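Long-range contacts in taurocyamine kinase (Schistosoma mansoni, PDB 4WOD), which catalyses the reversible transfer of phosphate between ATP and taurocyamine, with magnesium as cofactor, through two fused phosphagen kinase repeats: residues S482-S490 with L599-I610; N573-W581 with M588-G596. The protein carries 4 engineered substitutions. All blocks are in the same frame, centred on the assembly; numbering follows the deposited sequence.

Both contacts lie in the second of the two kinase repeats, in its C-terminal catalytic domain, with centres about 8 Å apart. They share one antiparallel eight-stranded sheet: contact 2 pairs strand 578-582 with strand 588-595, and contact 1 lays helix 599-614 against strand 480-489, which neighbours strand 588-595. Along the chain 482-490 comes first, then 573-581, 588-596 and 599-610, so the helix of contact 1 follows directly on the hairpin of contact 2. R605 of the helix meets Q594, and T483 of the strand meets G596. The side of the sheet turned from the helix carries R484, R486 and R589, predicted to bind ATP.

Contact 1. Residues S482-S490 with L599-I610; sequences STRVRVGRS and LAAVYKRLIEGI
The guanidinium of R489 is met obliquely by I610 CG2, 4.0 Å from NH2, while V487 CG2 of its own strand sits 3.8 Å above one face, offset toward the rim. The chain bends at chi2 (-71°) and brings NH1 back to G488 O, a hydrogen bond of 2.9 Å with the donor tilted from the carbonyl plane. That bond restrains the rotation of the group, and Y627 adds a cation-pi contact to it. Beside the arginine, V487 and I610 reach toward each other tip to tip, CG2 to CD1 at 3.5 Å.

This is helix-on-sheet packing in the catalytic domain of a phosphagen kinase, the helix running at 27° to the strand, nearly parallel to it. L599, V602, L606 and I610, spaced three or four residues apart, form the ridge laid along T483, V485, V487 and R489. The alternation of the strand turns R484 and R486, predicted to bind ATP, away from the helix; R486 NH1 bonds to N634.

The other side-chain contacts are made by methyl groups, some against the strand backbone. L606 crosses V485 at about a right angle, and its CD2 touches both V485 CG1 and V485 O, each at 3.5 Å, wedging one methyl between side chain and backbone. With CG1 anti to the backbone N (chi1 -172°), V485 sends its other methyl, CG2, to L599 CD1 at 3.7 Å. V602 divides its methyls: CG1 rests against V485 N and R484 CA, and CG2 against the CB and CG2 of T483. T483 CG2 lies 3.9 Å from L599 CD1, whereas its OG1 is held by the carbonyl of G596, just ahead of the helix.

Contact 2. Residues N573-W581 with M588-G596; sequences NNSKTFLVW and MRIISMQQG
R589 starts out extended, CG anti to the backbone N (chi1 -179°), and then bends sharply at chi3 (23°), which lays its guanidinium over one face of the W581 indole. The two groups stack as a cation-pi pair with planes 28° apart: CZ is 4.6 Å from the centroid of the five-membered ring, and NH2 stands over the CG-CD1 side. They occupy a hydrogen-bonded pair of the antiparallel beta hairpin formed by strands 578-582 and 588-595, in the central sheet of the catalytic domain. E584, in the connection between the strands, forms a salt bridge with the same NH2, while R484, also predicted to bind ATP, lies beside NH1, as suits a site for an anionic ligand. R589 is predicted to bind ATP, so the stack would hold its side chain at that site.

Farther along the same face, I591 crosses the indole obliquely, with CD1 3.4 Å from W581 CE3; its CG2 meets L579 CD1, which also touches M593 CG. On the other face, I590 runs beside F578 and sets CG2 3.7 Å from CE1 of the ring. V580 CG1 touches both M588 CG and I590 CG1, on the side where helix 599-614 packs.

Two hydrogen-bonded pairs carry the backbone ladder. L579 N donates to I591 O (2.9 Å) and I591 N returns a bond to L579 O (2.8 Å); W581 and R589 exchange another two. Beyond L579, M593 N adds a single bond to T577 O.

At that end a type I turn from N573 to K576 leads into the strand. N573 OD1 grips two amides: T577 N comes in the carbonyl plane, on a lone pair, and F578 N from above that plane. N573 ND2 bonds to E522 O and also donates to T577 OG1, 3.0 Å away.

Contact 1. Residues S482-S490 with L599-I610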
loop_
_atom_site.group_PDB
_atom_site.type_symbol
_atom_site.label_atom_id
_atom_site.label_comp_id
_atom_site.label_asym_id
_atom_site.label_seq_id
_atom_site.Cartn_x
_atom_site.Cartn_y
_atom_site.Cartn_z
ATOM N N SER A 482 -10.968 -13.644 30.218
ATOM C CA SER A 482 -12.108 -13.806 29.320
ATOM C C SER A 482 -11.993 -15.065 28.469
ATOM O O SER A 482 -10.906 -15.603 28.272
ATOM C CB SER A 482 -12.259 -12.585 28.408
ATOM O OG SER A 482 -11.114 -12.430 27.586
ATOM N N THR A 483 -13.134 -15.507 27.959
ATOM C CA THR A 483 -13.221 -16.729 27.167
ATOM C C THR A 483 -13.895 -16.419 25.828
ATOM O O THR A 483 -14.735 -15.529 25.741
ATOM C CB THR A 483 -14.001 -17.821 27.936
ATOM O OG1 THR A 483 -13.403 -17.993 29.226
ATOM C CG2 THR A 483 -13.994 -19.167 27.190
ATOM N N ARG A 484 -13.520 -17.173 24.797
ATOM C CA ARG A 484 -13.929 -16.914 23.438
ATOM C C ARG A 484 -13.886 -18.244 22.682
ATOM O O ARG A 484 -12.964 -19.044 22.878
ATOM C CB ARG A 484 -12.988 -15.869 22.804
ATOM C CG ARG A 484 -13.313 -15.359 21.374
ATOM C CD ARG A 484 -12.115 -14.514 20.874
ATOM N NE ARG A 484 -12.279 -13.853 19.569
ATOM C CZ ARG A 484 -11.834 -14.342 18.409
ATOM N NH1 ARG A 484 -11.235 -15.518 18.369
ATOM N NH2 ARG A 484 -11.999 -13.660 17.275
ATOM N N VAL A 485 -14.902 -18.507 21.870
ATOM C CA VAL A 485 -14.807 -19.579 20.873
ATOM C C VAL A 485 -15.305 -19.019 19.556
ATOM O O VAL A 485 -16.319 -18.352 19.513
ATOM C CB VAL A 485 -15.619 -20.853 21.230
ATOM C CG1 VAL A 485 -15.287 -21.989 20.232
ATOM C CG2 VAL A 485 -15.328 -21.298 22.640
ATOM N N ARG A 486 -14.586 -19.284 18.474
ATOM C CA ARG A 486 -15.073 -18.870 17.174
ATOM C C ARG A 486 -14.979 -20.003 16.156
ATOM O O ARG A 486 -14.239 -20.980 16.364
ATOM C CB ARG A 486 -14.305 -17.646 16.665
ATOM C CG ARG A 486 -12.839 -17.855 16.368
ATOM C CD ARG A 486 -12.568 -18.377 14.935
ATOM N NE ARG A 486 -11.133 -18.404 14.632
ATOM C CZ ARG A 486 -10.523 -19.311 13.874
ATOM N NH1 ARG A 486 -11.201 -20.311 13.329
ATOM N NH2 ARG A 486 -9.216 -19.214 13.665
ATOM N N VAL A 487 -15.708 -19.844 15.054
ATOM C CA VAL A 487 -15.524 -20.713 13.885
ATOM C C VAL A 487 -15.503 -19.904 12.601
ATOM O O VAL A 487 -16.071 -18.808 12.540
ATOM C CB VAL A 487 -16.633 -21.790 13.760
ATOM C CG1 VAL A 487 -16.558 -22.811 14.914
ATOM C CG2 VAL A 487 -18.004 -21.135 13.665
ATOM N N GLY A 488 -14.846 -20.446 11.572
ATOM C CA GLY A 488 -15.000 -19.930 10.227
ATOM C C GLY A 488 -16.095 -20.675 9.478
ATOM O O GLY A 488 -16.321 -21.845 9.756
ATOM N N ARG A 489 -16.791 -19.996 8.557
ATOM C CA ARG A 489 -17.744 -20.663 7.650
ATOM C C ARG A 489 -17.709 -20.029 6.264
ATOM O O ARG A 489 -17.499 -18.823 6.113
ATOM C CB ARG A 489 -19.192 -20.621 8.188
ATOM C CG ARG A 489 -19.476 -21.474 9.438
ATOM C CD ARG A 489 -19.475 -23.007 9.134
ATOM N NE ARG A 489 -19.801 -23.845 10.299
ATOM C CZ ARG A 489 -18.930 -24.295 11.200
ATOM N NH1 ARG A 489 -17.643 -23.994 11.111
ATOM N NH2 ARG A 489 -19.351 -25.046 12.215
ATOM N N SER A 490 -17.872 -20.882 5.254
ATOM C CA SER A 490 -18.041 -20.481 3.881
ATOM C C SER A 490 -19.460 -20.815 3.478
ATOM O O SER A 490 -20.031 -21.796 3.956
ATOM C CB SER A 490 -17.047 -21.214 2.958
ATOM O OG SER A 490 -15.704 -20.976 3.337
ATOM N N LEU A 599 -16.602 -21.393 29.874
ATOM C CA LEU A 599 -16.492 -21.917 28.520
ATOM C C LEU A 599 -17.775 -22.591 28.061
ATOM O O LEU A 599 -18.130 -22.525 26.884
ATOM C CB LEU A 599 -15.323 -22.902 28.445
ATOM C CG LEU A 599 -15.134 -23.720 27.164
ATOM C CD1 LEU A 599 -14.949 -22.796 25.977
ATOM C CD2 LEU A 599 -13.932 -24.668 27.324
ATOM N N ALA A 600 -18.473 -23.239 28.988
ATOM C CA ALA A 600 -19.685 -23.949 28.628
ATOM C C ALA A 600 -20.716 -22.962 28.099
ATOM O O ALA A 600 -21.414 -23.269 27.147
ATOM C CB ALA A 600 -20.235 -24.723 29.816
ATOM N N ALA A 601 -20.801 -21.775 28.710
ATOM C CA ALA A 601 -21.774 -20.768 28.292
ATOM C C ALA A 601 -21.369 -20.069 26.982
ATOM O O ALA A 601 -22.226 -19.721 26.173
ATOM C CB ALA A 601 -21.980 -19.732 29.398
ATOM N N VAL A 602 -20.069 -19.856 26.781
ATOM C CA VAL A 602 -19.592 -19.269 25.530
ATOM C C VAL A 602 -19.847 -20.250 24.381
ATOM O O VAL A 602 -20.328 -19.882 23.298
ATOM C CB VAL A 602 -18.087 -18.931 25.605
ATOM C CG1 VAL A 602 -17.617 -18.270 24.301
ATOM C CG2 VAL A 602 -17.816 -18.025 26.785
ATOM N N TYR A 603 -19.513 -21.503 24.638
ATOM C CA TYR A 603 -19.643 -22.571 23.642
ATOM C C TYR A 603 -21.101 -22.778 23.251
ATOM O O TYR A 603 -21.427 -22.852 22.072
ATOM C CB TYR A 603 -19.049 -23.863 24.197
ATOM C CG TYR A 603 -19.065 -25.021 23.237
ATOM C CD1 TYR A 603 -18.027 -25.198 22.338
ATOM C CD2 TYR A 603 -20.115 -25.931 23.226
ATOM C CE1 TYR A 603 -18.021 -26.255 21.428
ATOM C CE2 TYR A 603 -20.118 -27.017 22.320
ATOM C CZ TYR A 603 -19.061 -27.164 21.422
ATOM O OH TYR A 603 -19.024 -28.209 20.513
ATOM N N LYS A 604 -21.970 -22.863 24.253
ATOM C CA LYS A 604 -23.394 -23.027 24.023
ATOM C C LYS A 604 -23.938 -21.896 23.132
ATOM O O LYS A 604 -24.599 -22.165 22.135
ATOM C CB LYS A 604 -24.145 -23.071 25.358
ATOM C CG LYS A 604 -25.638 -23.420 25.229
ATOM C CD LYS A 604 -26.253 -23.779 26.584
ATOM C CE LYS A 604 -27.760 -24.002 26.477
ATOM N NZ LYS A 604 -28.437 -22.739 26.091
ATOM N N ARG A 605 -23.633 -20.644 23.482
ATOM C CA ARG A 605 -24.080 -19.489 22.703
ATOM C C ARG A 605 -23.543 -19.561 21.270
ATOM O O ARG A 605 -24.286 -19.355 20.315
ATOM C CB ARG A 605 -23.636 -18.175 23.370
ATOM C CG ARG A 605 -24.158 -16.930 22.694
ATOM C CD ARG A 605 -23.939 -15.693 23.569
ATOM N NE ARG A 605 -22.557 -15.594 24.012
ATOM C CZ ARG A 605 -22.147 -15.749 25.265
ATOM N NH1 ARG A 605 -23.021 -15.973 26.235
ATOM N NH2 ARG A 605 -20.855 -15.657 25.548
ATOM N N LEU A 606 -22.253 -19.865 21.127
ATOM C CA LEU A 606 -21.703 -20.073 19.790
ATOM C C LEU A 606 -22.483 -21.122 18.986
ATOM O O LEU A 606 -22.903 -20.833 17.865
ATOM C CB LEU A 606 -20.234 -20.490 19.845
ATOM C CG LEU A 606 -19.675 -20.671 18.422
ATOM C CD1 LEU A 606 -19.868 -19.385 17.568
ATOM C CD2 LEU A 606 -18.216 -21.071 18.451
ATOM N N ILE A 607 -22.671 -22.328 19.529
ATOM C CA ILE A 607 -23.300 -23.409 18.750
ATOM C C ILE A 607 -24.718 -23.024 18.305
ATOM O O ILE A 607 -25.129 -23.250 17.155
ATOM C CB ILE A 607 -23.342 -24.760 19.535
ATOM C CG1 ILE A 607 -21.934 -25.191 19.960
ATOM C CG2 ILE A 607 -24.021 -25.854 18.703
ATOM C CD1 ILE A 607 -20.910 -25.159 18.853
ATOM N N GLU A 608 -25.454 -22.398 19.210
ATOM C CA GLU A 608 -26.815 -22.014 18.921
ATOM C C GLU A 608 -26.846 -20.936 17.841
ATOM O O GLU A 608 -27.751 -20.920 17.011
ATOM C CB GLU A 608 -27.509 -21.532 20.191
ATOM C CG GLU A 608 -27.802 -22.668 21.162
ATOM C CD GLU A 608 -28.270 -22.165 22.511
ATOM O OE1 GLU A 608 -28.344 -20.924 22.695
ATOM O OE2 GLU A 608 -28.544 -23.016 23.386
ATOM N N GLY A 609 -25.833 -20.072 17.828
ATOM C CA GLY A 609 -25.736 -19.050 16.804
ATOM C C GLY A 609 -25.398 -19.606 15.431
ATOM O O GLY A 609 -25.892 -19.137 14.401
ATOM N N ILE A 610 -24.516 -20.593 15.413
ATOM C CA ILE A 610 -24.128 -21.228 14.149
ATOM C C ILE A 610 -25.341 -21.914 13.527
ATOM O O ILE A 610 -25.638 -21.750 12.328
ATOM C CB ILE A 610 -23.002 -22.275 14.347
ATOM C CG1 ILE A 610 -21.751 -21.666 15.000
ATOM C CG2 ILE A 610 -22.651 -22.957 13.010
ATOM C CD1 ILE A 610 -20.682 -22.717 15.299
#

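Contact 2. Residues N573-W581 with M588-G596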
loop_
_atom_site.group_PDB
_atom_site.type_symbol
_atom_site.label_atom_id
_atom_site.label_comp_id
_atom_site.label_asym_id
_atom_site.label_seq_id
_atom_site.Cartn_x
_atom_site.Cartn_y
_atom_site.Cartn_z
ATOM N N ASN A 573 -24.536 -8.729 19.112
ATOM C CA ASN A 573 -25.681 -8.519 19.981
ATOM C C ASN A 573 -25.385 -7.341 20.913
ATOM O O ASN A 573 -24.274 -6.781 20.901
ATOM C CB ASN A 573 -26.026 -9.797 20.768
ATOM C CG ASN A 573 -24.868 -10.330 21.618
ATOM O OD1 ASN A 573 -23.776 -9.766 21.643
ATOM N ND2 ASN A 573 -25.124 -11.426 22.336
ATOM N N ASN A 574 -26.376 -6.926 21.687
ATOM C CA ASN A 574 -26.183 -5.745 22.509
ATOM C C ASN A 574 -25.068 -5.896 23.531
ATOM O O ASN A 574 -24.283 -4.956 23.748
ATOM C CB ASN A 574 -27.479 -5.373 23.224
ATOM C CG ASN A 574 -27.391 -4.014 23.886
ATOM O OD1 ASN A 574 -27.093 -3.907 25.075
ATOM N ND2 ASN A 574 -27.625 -2.963 23.106
ATOM N N SER A 575 -25.001 -7.075 24.154
ATOM C CA SER A 575 -23.992 -7.398 25.159
ATOM C C SER A 575 -22.584 -7.573 24.605
ATOM O O SER A 575 -21.631 -7.700 25.377
ATOM C CB SER A 575 -24.373 -8.690 25.891
ATOM O OG SER A 575 -25.585 -8.524 26.593
ATOM N N LYS A 576 -22.474 -7.629 23.277
ATOM C CA LYS A 576 -21.201 -7.861 22.586
ATOM C C LYS A 576 -20.560 -9.193 22.973
ATOM O O LYS A 576 -19.335 -9.304 23.052
ATOM C CB LYS A 576 -20.228 -6.703 22.843
ATOM C CG LYS A 576 -20.733 -5.393 22.289
ATOM C CD LYS A 576 -19.938 -4.206 22.792
ATOM C CE LYS A 576 -20.811 -2.947 22.780
ATOM N NZ LYS A 576 -20.051 -1.694 23.036
ATOM N N THR A 577 -21.402 -10.206 23.162
ATOM C CA THR A 577 -20.966 -11.545 23.526
ATOM C C THR A 577 -21.184 -12.526 22.386
ATOM O O THR A 577 -20.774 -13.679 22.463
ATOM C CB THR A 577 -21.696 -12.067 24.762
ATOM O OG1 THR A 577 -23.101 -12.120 24.499
ATOM C CG2 THR A 577 -21.423 -11.165 25.952
ATOM N N PHE A 578 -21.814 -12.047 21.326
ATOM C CA PHE A 578 -21.970 -12.819 20.106
ATOM C C PHE A 578 -21.756 -11.860 18.937
ATOM O O PHE A 578 -22.423 -10.836 18.843
ATOM C CB PHE A 578 -23.357 -13.492 20.037
ATOM C CG PHE A 578 -23.551 -14.322 18.800
ATOM C CD1 PHE A 578 -22.973 -15.578 18.701
ATOM C CD2 PHE A 578 -24.287 -13.832 17.728
ATOM C CE1 PHE A 578 -23.134 -16.349 17.544
ATOM C CE2 PHE A 578 -24.457 -14.602 16.567
ATOM C CZ PHE A 578 -23.871 -15.848 16.480
ATOM N N LEU A 579 -20.790 -12.174 18.078
ATOM C CA LEU A 579 -20.405 -11.261 17.003
ATOM C C LEU A 579 -20.138 -12.056 15.736
ATOM O O LEU A 579 -19.752 -13.213 15.817
ATOM C CB LEU A 579 -19.150 -10.461 17.371
ATOM C CG LEU A 579 -19.007 -9.948 18.815
ATOM C CD1 LEU A 579 -18.259 -10.991 19.622
ATOM C CD2 LEU A 579 -18.300 -8.596 18.857
ATOM N N VAL A 580 -20.339 -11.424 14.581
ATOM C CA VAL A 580 -20.025 -12.048 13.299
ATOM C C VAL A 580 -19.303 -11.028 12.422
ATOM O O VAL A 580 -19.790 -9.920 12.231
ATOM C CB VAL A 580 -21.283 -12.564 12.550
ATOM C CG1 VAL A 580 -20.864 -13.369 11.305
ATOM C CG2 VAL A 580 -22.174 -13.432 13.467
ATOM N N TRP A 581 -18.126 -11.390 11.923
ATOM C CA TRP A 581 -17.452 -10.560 10.922
ATOM C C TRP A 581 -17.838 -11.075 9.542
ATOM O O TRP A 581 -17.679 -12.265 9.257
ATOM C CB TRP A 581 -15.932 -10.615 11.089
ATOM C CG TRP A 581 -15.323 -9.495 11.877
ATOM C CD1 TRP A 581 -14.452 -8.538 11.419
ATOM C CD2 TRP A 581 -15.524 -9.219 13.272
ATOM N NE1 TRP A 581 -14.109 -7.681 12.445
ATOM C CE2 TRP A 581 -14.749 -8.081 13.590
ATOM C CE3 TRP A 581 -16.287 -9.820 14.279
ATOM C CZ2 TRP A 581 -14.717 -7.535 14.878
ATOM C CZ3 TRP A 581 -16.247 -9.281 15.560
ATOM C CH2 TRP A 581 -15.473 -8.147 15.844
ATOM N N MET A 588 -17.654 -15.804 6.675
ATOM C CA MET A 588 -18.002 -15.446 8.058
ATOM C C MET A 588 -16.989 -15.932 9.077
ATOM O O MET A 588 -16.420 -17.017 8.944
ATOM C CB MET A 588 -19.366 -16.015 8.442
ATOM C CG MET A 588 -20.557 -15.392 7.780
ATOM S SD MET A 588 -22.041 -16.282 8.376
ATOM C CE MET A 588 -21.883 -17.849 7.551
ATOM N N ARG A 589 -16.777 -15.123 10.110
ATOM C CA ARG A 589 -16.137 -15.589 11.327
ATOM C C ARG A 589 -17.229 -15.393 12.373
ATOM O O ARG A 589 -17.708 -14.278 12.545
ATOM C CB ARG A 589 -14.843 -14.808 11.652
ATOM C CG ARG A 589 -14.125 -15.296 12.916
ATOM C CD ARG A 589 -12.691 -14.728 13.134
ATOM N NE ARG A 589 -12.431 -13.463 12.436
ATOM C CZ ARG A 589 -12.201 -12.298 13.045
ATOM N NH1 ARG A 589 -12.212 -12.217 14.369
ATOM N NH2 ARG A 589 -11.971 -11.203 12.333
ATOM N N ILE A 590 -17.684 -16.486 12.984
ATOM C CA ILE A 590 -18.755 -16.428 13.981
ATOM C C ILE A 590 -18.146 -16.613 15.371
ATOM O O ILE A 590 -17.471 -17.603 15.626
ATOM C CB ILE A 590 -19.836 -17.503 13.731
ATOM C CG1 ILE A 590 -20.371 -17.402 12.295
ATOM C CG2 ILE A 590 -20.994 -17.386 14.760
ATOM C CD1 ILE A 590 -21.229 -18.602 11.892
ATOM N N ILE A 591 -18.411 -15.665 16.266
ATOM C CA ILE A 591 -17.643 -15.534 17.506
ATOM C C ILE A 591 -18.531 -15.460 18.733
ATOM O O ILE A 591 -19.492 -14.713 18.742
ATOM C CB ILE A 591 -16.769 -14.244 17.482
ATOM C CG1 ILE A 591 -15.814 -14.243 16.285
ATOM C CG2 ILE A 591 -15.982 -14.062 18.781
ATOM C CD1 ILE A 591 -15.590 -12.842 15.732
ATOM N N SER A 592 -18.201 -16.225 19.765
ATOM C CA SER A 592 -18.874 -16.065 21.054
ATOM C C SER A 592 -17.814 -15.739 22.085
ATOM O O SER A 592 -16.747 -16.333 22.067
ATOM C CB SER A 592 -19.647 -17.325 21.442
ATOM O OG SER A 592 -20.344 -17.131 22.672
ATOM N N MET A 593 -18.093 -14.799 22.982
ATOM C CA MET A 593 -17.127 -14.477 24.014
ATOM C C MET A 593 -17.766 -13.765 25.199
ATOM O O MET A 593 -18.860 -13.220 25.086
ATOM C CB MET A 593 -16.010 -13.601 23.438
ATOM C CG MET A 593 -16.514 -12.236 23.002
ATOM S SD MET A 593 -15.222 -11.086 22.496
ATOM C CE MET A 593 -14.491 -11.896 21.092
ATOM N N GLN A 594 -17.068 -13.769 26.333
ATOM C CA GLN A 594 -17.514 -13.025 27.516
ATOM C C GLN A 594 -16.406 -12.945 28.556
ATOM O O GLN A 594 -15.415 -13.673 28.478
ATOM C CB GLN A 594 -18.754 -13.672 28.142
ATOM C CG GLN A 594 -18.467 -14.952 28.905
ATOM C CD GLN A 594 -19.717 -15.773 29.139
ATOM O OE1 GLN A 594 -20.554 -15.911 28.248
ATOM N NE2 GLN A 594 -19.853 -16.322 30.344
ATOM N N GLN A 595 -16.578 -12.049 29.525
ATOM C CA GLN A 595 -15.670 -11.964 30.663
ATOM C C GLN A 595 -15.774 -13.240 31.482
ATOM O O GLN A 595 -16.830 -13.870 31.518
ATOM C CB GLN A 595 -16.000 -10.754 31.545
ATOM C CG GLN A 595 -15.792 -9.400 30.888
ATOM C CD GLN A 595 -14.335 -9.003 30.821
ATOM O OE1 GLN A 595 -13.622 -9.365 29.884
ATOM N NE2 GLN A 595 -13.884 -8.244 31.814
ATOM N N GLY A 596 -14.686 -13.619 32.144
ATOM C CA GLY A 596 -14.697 -14.795 32.994
ATOM C C GLY A 596 -14.275 -16.048 32.253
ATOM O O GLY A 596 -13.848 -15.981 31.099
#